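Local atomic coordinates of arylalkylamine N-Acetyltransferase like 5b (Aedes aegypti, PDB entry 4FD4), a protein that probably catalyses the transfer of acetyl or longer acyl groups from coenzyme A thioesters to arylalkylamines such as serotonin and dopamine. Residues I36-G41 with W101-K106; K71-S76 with P136-H141; L187-Y192 with K199-L204. One frame throughout, in Å; residues are numbered along the deposited sequence.

Contact 1: residues I36-G41 with W101-K106; sequences ISYVHG and WGDILK
Tyr38 reaches from the loop after helix 33-37 to Asp103 on helix 99-115, and this single pair carries nearly all of the contact. At the near end of the helix segment, Trp101 belongs to the packing against helix 46-53, where its ring meets that of Phe51. Two residues on comes Asp103, on the face of the helix that looks at the loop. Its CG stands anti to the carbonyl carbon (chi1 -67°), which holds the carboxylate out toward the tyrosine. Tyr38 OH donates to Asp103 OD1 over 2.6 Å, a short bond between buried groups. The hydroxyl arrives on the anti side of OD1, 22° out of the carboxylate plane, while OD1 itself lies at the edge of the phenol ring and in the plane of that ring. The other oxygen, OD2, takes a salt bridge from Lys99 one turn earlier, so a phenol and an ammonium group both hold the buried carboxylate, which probably favours its charged form. On the loop side, Tyr38 begins a type I turn ending at Gly41, whose O lies in the plane of the Tyr38 ring, 3.4 Å from Tyr38 CD2, and accepts a hydrogen bond from Lys100. The arrangement belongs to the GNAT fold, in which the helical segment between the first two strands packs here against a helix placed between the third and fourth.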
# COMPACT_ATOMS: atom_id res chain seq x y z
N ILE A 36 11.13 -6.92 -0.74
CA ILE A 36 12.31 -7.69 -0.28
C ILE A 36 12.29 -9.18 -0.62
O ILE A 36 13.30 -9.86 -0.50
CB ILE A 36 12.60 -7.52 1.24
CG1 ILE A 36 11.50 -8.17 2.08
CG2 ILE A 36 12.78 -6.04 1.60
CD1 ILE A 36 11.91 -8.41 3.53
N SER A 37 11.14 -9.70 -1.05
CA SER A 37 11.08 -11.11 -1.45
C SER A 37 11.48 -11.30 -2.92
O SER A 37 11.60 -12.43 -3.40
CB SER A 37 9.69 -11.67 -1.22
OG SER A 37 8.80 -11.26 -2.24
N TYR A 38 11.69 -10.18 -3.62
CA TYR A 38 11.97 -10.21 -5.05
C TYR A 38 13.24 -10.98 -5.36
O TYR A 38 14.28 -10.80 -4.73
CB TYR A 38 12.08 -8.79 -5.60
CG TYR A 38 12.13 -8.70 -7.12
CD1 TYR A 38 11.09 -9.16 -7.91
CD2 TYR A 38 13.21 -8.12 -7.76
CE1 TYR A 38 11.12 -9.05 -9.30
CE2 TYR A 38 13.26 -8.01 -9.14
CZ TYR A 38 12.22 -8.48 -9.90
OH TYR A 38 12.27 -8.36 -11.27
N VAL A 39 13.12 -11.83 -6.38
CA VAL A 39 14.15 -12.76 -6.82
C VAL A 39 15.48 -12.14 -7.25
O VAL A 39 16.54 -12.73 -7.01
CB VAL A 39 13.58 -13.65 -7.95
CG1 VAL A 39 14.65 -14.03 -8.95
CG2 VAL A 39 12.89 -14.87 -7.36
N HIS A 40 15.44 -10.96 -7.87
CA HIS A 40 16.67 -10.37 -8.41
C HIS A 40 17.25 -9.21 -7.59
O HIS A 40 18.04 -8.42 -8.10
CB HIS A 40 16.49 -9.94 -9.87
CG HIS A 40 15.95 -11.02 -10.75
ND1 HIS A 40 16.67 -12.17 -11.04
CD2 HIS A 40 14.78 -11.14 -11.41
CE1 HIS A 40 15.95 -12.94 -11.84
NE2 HIS A 40 14.80 -12.34 -12.08
N GLY A 41 16.86 -9.10 -6.32
CA GLY A 41 17.34 -8.02 -5.47
C GLY A 41 16.25 -7.43 -4.60
O GLY A 41 15.13 -7.16 -5.07
N TRP A 101 10.23 -2.99 -11.04
CA TRP A 101 9.00 -2.21 -10.83
C TRP A 101 7.91 -2.67 -11.79
O TRP A 101 6.75 -2.71 -11.41
CB TRP A 101 9.22 -0.70 -10.92
CG TRP A 101 7.94 0.10 -10.74
CD1 TRP A 101 7.39 0.99 -11.63
CD2 TRP A 101 7.05 0.05 -9.62
NE1 TRP A 101 6.22 1.51 -11.11
CE2 TRP A 101 5.98 0.94 -9.88
CE3 TRP A 101 7.05 -0.65 -8.41
CZ2 TRP A 101 4.94 1.14 -8.99
CZ3 TRP A 101 6.00 -0.46 -7.52
CH2 TRP A 101 4.96 0.44 -7.82
N GLY A 102 8.28 -3.02 -13.03
CA GLY A 102 7.32 -3.59 -13.96
C GLY A 102 6.68 -4.87 -13.45
O GLY A 102 5.45 -5.06 -13.53
N ASP A 103 7.51 -5.76 -12.91
CA ASP A 103 7.03 -7.01 -12.34
C ASP A 103 6.11 -6.78 -11.15
O ASP A 103 5.05 -7.43 -11.00
CB ASP A 103 8.20 -7.91 -11.90
CG ASP A 103 9.04 -8.42 -13.07
OD1 ASP A 103 10.20 -8.83 -12.81
OD2 ASP A 103 8.55 -8.39 -14.23
N ILE A 104 6.50 -5.85 -10.28
CA ILE A 104 5.68 -5.53 -9.11
C ILE A 104 4.34 -4.94 -9.54
O ILE A 104 3.28 -5.31 -9.01
CB ILE A 104 6.41 -4.61 -8.10
CG1 ILE A 104 7.55 -5.38 -7.44
CG2 ILE A 104 5.44 -4.13 -7.03
CD1 ILE A 104 8.51 -4.51 -6.63
N LEU A 105 4.39 -4.04 -10.51
CA LEU A 105 3.20 -3.42 -11.08
C LEU A 105 2.23 -4.47 -11.62
O LEU A 105 1.02 -4.38 -11.40
CB LEU A 105 3.58 -2.47 -12.20
CG LEU A 105 3.60 -0.98 -11.87
CD1 LEU A 105 4.21 -0.19 -13.04
CD2 LEU A 105 2.17 -0.51 -11.58
N LYS A 106 2.76 -5.47 -12.33
CA LYS A 106 1.90 -6.57 -12.79
C LYS A 106 1.28 -7.35 -11.65
O LYS A 106 0.10 -7.71 -11.71
CB LYS A 106 2.67 -7.53 -13.70
CG LYS A 106 3.08 -6.94 -15.04
CD LYS A 106 4.04 -7.90 -15.71
CE LYS A 106 4.58 -7.33 -17.01
NZ LYS A 106 5.42 -8.35 -17.70

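Contact 2: residues K71-S76 with P136-H141; sequences KFIGVS and PTYRGH
Tyr138 lays one face of its ring over Ile73, and these two residues account for most of the buried surface. The isoleucine covers that face with two methyls. Ile73 CG2 stands 3.8 Å from the centroid of the Tyr138 ring, 24° off the normal, a CH-pi contact displaced toward the hydroxyl end. On the other half of the same face, Ile73 CD1 comes within 3.4 Å of Tyr138 CD2. Both can reach because CG1 sits between the backbone N and the carbonyl carbon (chi1 58°), which sets the two branches side by side beneath the ring. Strand 71-81 carries a classic beta bulge here, Ile73 and Gly74 together standing opposite Ala64 of strand 61-66, while the backbone of Ile73 also bonds to that of Asp135, just before the loop that carries Tyr138. Leu143 of helix 143-158 touches both side chains.

Lys71 is the third participant. Its fully extended chain runs past the hydroxyl end of the ring, leaving Lys71 NZ 3.9 Å from Tyr138 OH, near the ring plane. That hydroxyl is hydrogen-bonded to Asp66. Arg139 and Gly140 sit where the pyrophosphate-binding loop of GNAT enzymes begins, so this loop probably serves the same purpose. The chemistry is therefore divided by place, dispersion under the ring and polar groups at its rim, where the carboxylate and ammonium would probably polarise the phenol.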
# COMPACT_ATOMS: atom_id res chain seq x y z
N LYS A 71 9.71 14.86 13.59
CA LYS A 71 10.10 13.62 12.91
C LYS A 71 8.89 12.78 12.52
O LYS A 71 7.98 12.58 13.32
CB LYS A 71 11.01 12.81 13.84
CG LYS A 71 11.29 11.38 13.41
CD LYS A 71 11.99 10.61 14.54
CE LYS A 71 12.37 9.20 14.11
NZ LYS A 71 13.10 8.48 15.20
N PHE A 72 8.87 12.28 11.28
CA PHE A 72 7.82 11.34 10.89
C PHE A 72 8.12 9.97 11.52
O PHE A 72 9.28 9.55 11.61
CB PHE A 72 7.74 11.20 9.37
CG PHE A 72 7.19 12.42 8.66
CD1 PHE A 72 6.53 13.43 9.37
CD2 PHE A 72 7.32 12.55 7.28
CE1 PHE A 72 6.03 14.54 8.71
CE2 PHE A 72 6.81 13.66 6.62
CZ PHE A 72 6.17 14.66 7.32
N ILE A 73 7.08 9.27 11.95
CA ILE A 73 7.27 7.95 12.53
C ILE A 73 6.23 6.98 12.01
O ILE A 73 6.18 5.81 12.42
CB ILE A 73 7.18 8.00 14.07
CG1 ILE A 73 5.82 8.57 14.48
CG2 ILE A 73 8.32 8.82 14.64
CD1 ILE A 73 5.52 8.43 15.96
N GLY A 74 5.37 7.46 11.12
CA GLY A 74 4.47 6.54 10.43
C GLY A 74 3.99 7.17 9.14
O GLY A 74 4.03 8.40 9.00
N VAL A 75 3.55 6.35 8.20
CA VAL A 75 3.05 6.90 6.93
C VAL A 75 2.06 5.94 6.30
O VAL A 75 2.18 4.72 6.46
CB VAL A 75 4.20 7.22 5.96
CG1 VAL A 75 5.02 5.94 5.69
CG2 VAL A 75 3.69 7.85 4.60
N SER A 76 1.05 6.48 5.62
CA SER A 76 0.10 5.67 4.88
C SER A 76 -0.19 6.37 3.56
O SER A 76 -0.47 7.57 3.52
CB SER A 76 -1.20 5.47 5.64
OG SER A 76 -2.12 4.72 4.84
N PRO A 136 8.52 0.53 14.16
CA PRO A 136 8.20 -0.49 15.17
C PRO A 136 8.66 -0.16 16.59
O PRO A 136 8.21 -0.84 17.53
CB PRO A 136 8.91 -1.75 14.65
CG PRO A 136 9.98 -1.26 13.76
CD PRO A 136 9.48 0.03 13.16
N THR A 137 9.51 0.86 16.74
CA THR A 137 9.95 1.29 18.07
C THR A 137 8.95 2.23 18.75
O THR A 137 9.12 2.59 19.92
CB THR A 137 11.34 1.97 18.06
OG1 THR A 137 11.24 3.27 17.44
CG2 THR A 137 12.36 1.10 17.31
N TYR A 138 7.92 2.65 18.01
CA TYR A 138 6.87 3.45 18.61
C TYR A 138 5.67 2.56 18.91
O TYR A 138 4.62 2.68 18.28
CB TYR A 138 6.48 4.64 17.72
CG TYR A 138 7.48 5.78 17.77
CD1 TYR A 138 8.68 5.70 17.08
CD2 TYR A 138 7.24 6.92 18.52
CE1 TYR A 138 9.61 6.73 17.13
CE2 TYR A 138 8.17 7.96 18.57
CZ TYR A 138 9.35 7.86 17.87
OH TYR A 138 10.28 8.87 17.91
N ARG A 139 5.83 1.68 19.89
CA ARG A 139 4.79 0.74 20.28
C ARG A 139 3.91 1.34 21.36
O ARG A 139 4.33 2.26 22.07
CB ARG A 139 5.40 -0.55 20.83
CG ARG A 139 6.17 -1.36 19.81
CD ARG A 139 6.50 -2.73 20.39
NE ARG A 139 7.60 -2.72 21.36
CZ ARG A 139 8.88 -2.60 21.01
NH1 ARG A 139 9.83 -2.63 21.93
NH2 ARG A 139 9.20 -2.47 19.73
N GLY A 140 2.70 0.81 21.50
CA GLY A 140 1.83 1.22 22.59
C GLY A 140 1.05 2.50 22.34
O GLY A 140 0.47 3.05 23.27
N HIS A 141 1.01 2.97 21.09
CA HIS A 141 0.32 4.22 20.79
C HIS A 141 -0.76 4.10 19.72
O HIS A 141 -1.19 5.12 19.17
CB HIS A 141 1.32 5.30 20.36
CG HIS A 141 2.23 5.75 21.45
ND1 HIS A 141 3.57 5.99 21.25
CD2 HIS A 141 1.99 5.99 22.76
CE1 HIS A 141 4.12 6.36 22.39
NE2 HIS A 141 3.18 6.37 23.33

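Contact 3: residues L187-Y192 with K199-L204; sequences LALGDY and KLFEPL
Lys199 and Gly190 make the direct polar link: Lys199 NZ donates to Gly190 O over 2.8 Å. The ammonium lies in the carbonyl plane and on a lone pair, with a C=O...N angle of 124°. It gets there by folding back at its last torsion (chi4 67°), after an otherwise extended chain. Arg193 bonds to the same oxygen, so two cationic side chains share one backbone carbonyl.

Deeper in, apolar side chains pack around Phe201. Leu189 CD2 rests 3.6 Å from Phe201 CB, and the Leu189 chain slants past the ring. From another direction Tyr192 CD2 comes up at the edge of the Phe201 ring, 3.9 Å from Phe201 CD2. Pro203 lies alongside Leu189 and Gly190, farther out.

A water joins the two backbones. It accepts from Phe201 N at 2.9 Å, and it is hydrogen-bonded to Tyr192 O, also at 2.9 Å, and to Leu189 O at 3.1 Å. The turn itself is held by the backbone bond from Tyr192 N to Leu189 O.

Outward again, Ser37 and Ile34 of helix 33-37 touch Phe201, and Leu107 and Leu110 of helix 99-115 meet Phe201 and Tyr192 respectively. Strand 182-188 leads into the turn, and Ile210 of the neighbouring strand 209-216 packs on Leu189.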
# COMPACT_ATOMS: atom_id res chain seq x y z
N LEU A 187 -3.60 -14.05 -2.01
CA LEU A 187 -2.64 -14.60 -2.95
C LEU A 187 -1.37 -15.00 -2.24
O LEU A 187 -0.69 -14.16 -1.62
CB LEU A 187 -2.33 -13.59 -4.07
CG LEU A 187 -1.09 -13.82 -4.95
CD1 LEU A 187 -1.34 -13.42 -6.40
CD2 LEU A 187 0.10 -13.07 -4.42
N ALA A 188 -1.04 -16.28 -2.32
CA ALA A 188 0.23 -16.76 -1.80
C ALA A 188 1.35 -16.22 -2.68
O ALA A 188 1.42 -16.52 -3.87
CB ALA A 188 0.24 -18.28 -1.77
N LEU A 189 2.23 -15.43 -2.07
CA LEU A 189 3.31 -14.76 -2.79
C LEU A 189 4.22 -15.71 -3.58
O LEU A 189 4.52 -15.46 -4.75
CB LEU A 189 4.16 -13.94 -1.82
CG LEU A 189 4.37 -12.47 -2.14
CD1 LEU A 189 5.59 -11.94 -1.40
CD2 LEU A 189 4.52 -12.27 -3.64
N GLY A 190 4.66 -16.78 -2.94
CA GLY A 190 5.55 -17.74 -3.58
C GLY A 190 4.89 -18.52 -4.71
O GLY A 190 5.56 -19.09 -5.56
N ASP A 191 3.56 -18.54 -4.70
CA ASP A 191 2.83 -19.22 -5.77
C ASP A 191 2.61 -18.32 -7.00
O ASP A 191 2.15 -18.79 -8.04
CB ASP A 191 1.49 -19.76 -5.25
CG ASP A 191 1.67 -20.90 -4.26
OD1 ASP A 191 2.76 -21.51 -4.24
OD2 ASP A 191 0.71 -21.19 -3.51
N TYR A 192 2.94 -17.03 -6.88
CA TYR A 192 2.77 -16.11 -8.00
C TYR A 192 3.65 -16.48 -9.19
O TYR A 192 4.83 -16.79 -9.03
CB TYR A 192 3.03 -14.65 -7.59
CG TYR A 192 2.96 -13.69 -8.77
CD1 TYR A 192 1.73 -13.31 -9.31
CD2 TYR A 192 4.11 -13.17 -9.34
CE1 TYR A 192 1.65 -12.45 -10.40
CE2 TYR A 192 4.04 -12.30 -10.43
CZ TYR A 192 2.81 -11.95 -10.95
OH TYR A 192 2.73 -11.09 -12.02
N LYS A 199 8.55 -17.55 -11.61
CA LYS A 199 8.45 -17.31 -10.20
C LYS A 199 9.32 -16.13 -9.82
O LYS A 199 10.51 -16.21 -9.96
CB LYS A 199 8.98 -18.52 -9.48
CG LYS A 199 8.67 -18.54 -8.03
CD LYS A 199 9.63 -19.42 -7.32
CE LYS A 199 9.58 -19.16 -5.89
NZ LYS A 199 8.31 -19.55 -5.33
N LEU A 200 8.73 -15.05 -9.32
CA LEU A 200 9.49 -13.81 -9.16
C LEU A 200 9.68 -13.39 -7.71
O LEU A 200 10.45 -12.48 -7.42
CB LEU A 200 8.83 -12.69 -9.95
CG LEU A 200 9.07 -12.72 -11.45
CD1 LEU A 200 8.11 -11.78 -12.17
CD2 LEU A 200 10.52 -12.38 -11.77
N PHE A 201 8.97 -14.04 -6.80
CA PHE A 201 9.03 -13.67 -5.40
C PHE A 201 9.28 -14.88 -4.53
O PHE A 201 8.64 -15.92 -4.70
CB PHE A 201 7.75 -12.95 -4.99
CG PHE A 201 7.50 -11.69 -5.76
CD1 PHE A 201 8.07 -10.49 -5.36
CD2 PHE A 201 6.72 -11.70 -6.90
CE1 PHE A 201 7.85 -9.32 -6.07
CE2 PHE A 201 6.49 -10.53 -7.62
CZ PHE A 201 7.06 -9.34 -7.21
N GLU A 202 10.21 -14.74 -3.60
CA GLU A 202 10.63 -15.82 -2.73
C GLU A 202 10.70 -15.33 -1.29
O GLU A 202 11.79 -15.04 -0.79
CB GLU A 202 12.00 -16.33 -3.16
CG GLU A 202 12.16 -17.85 -3.12
CD GLU A 202 13.02 -18.37 -4.26
OE1 GLU A 202 12.55 -19.27 -4.99
OE2 GLU A 202 14.16 -17.88 -4.43
N PRO A 203 9.54 -15.22 -0.62
CA PRO A 203 9.56 -14.67 0.74
C PRO A 203 10.30 -15.60 1.70
O PRO A 203 9.89 -16.76 1.87
CB PRO A 203 8.07 -14.58 1.10
CG PRO A 203 7.39 -15.58 0.21
CD PRO A 203 8.20 -15.63 -1.05
N LEU A 204 11.37 -15.10 2.31
CA LEU A 204 12.13 -15.87 3.29
C LEU A 204 11.17 -16.58 4.24
O LEU A 204 11.44 -17.70 4.68
CB LEU A 204 13.07 -14.95 4.07
CG LEU A 204 14.51 -15.45 4.23
CD1 LEU A 204 14.60 -16.58 5.25
CD2 LEU A 204 15.07 -15.87 2.88
O HOH W 1 6.52 -15.50 -7.07

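Following the chain from the N terminus, the segments of contacts 1 and 2 alternate: 36-41, 71-76, 101-106, 136-141. Their two long loops therefore cross, although their centres lie 26 Å apart. Contact 1 ties the helical region after the first strand to helix 99-115; contact 2 ties strand 71-81 to the loop that leads into helix 143-158. Contact 3 comes later, in series with both, and closes a short loop between the last two strands, 182-188 and 209-216. It also touches contact 1: the backbones of Ser37 and Val39 hydrogen-bond to those of Glu202 and Leu200. Contact 2 stands apart, joined to contact 3 through the shared sheet.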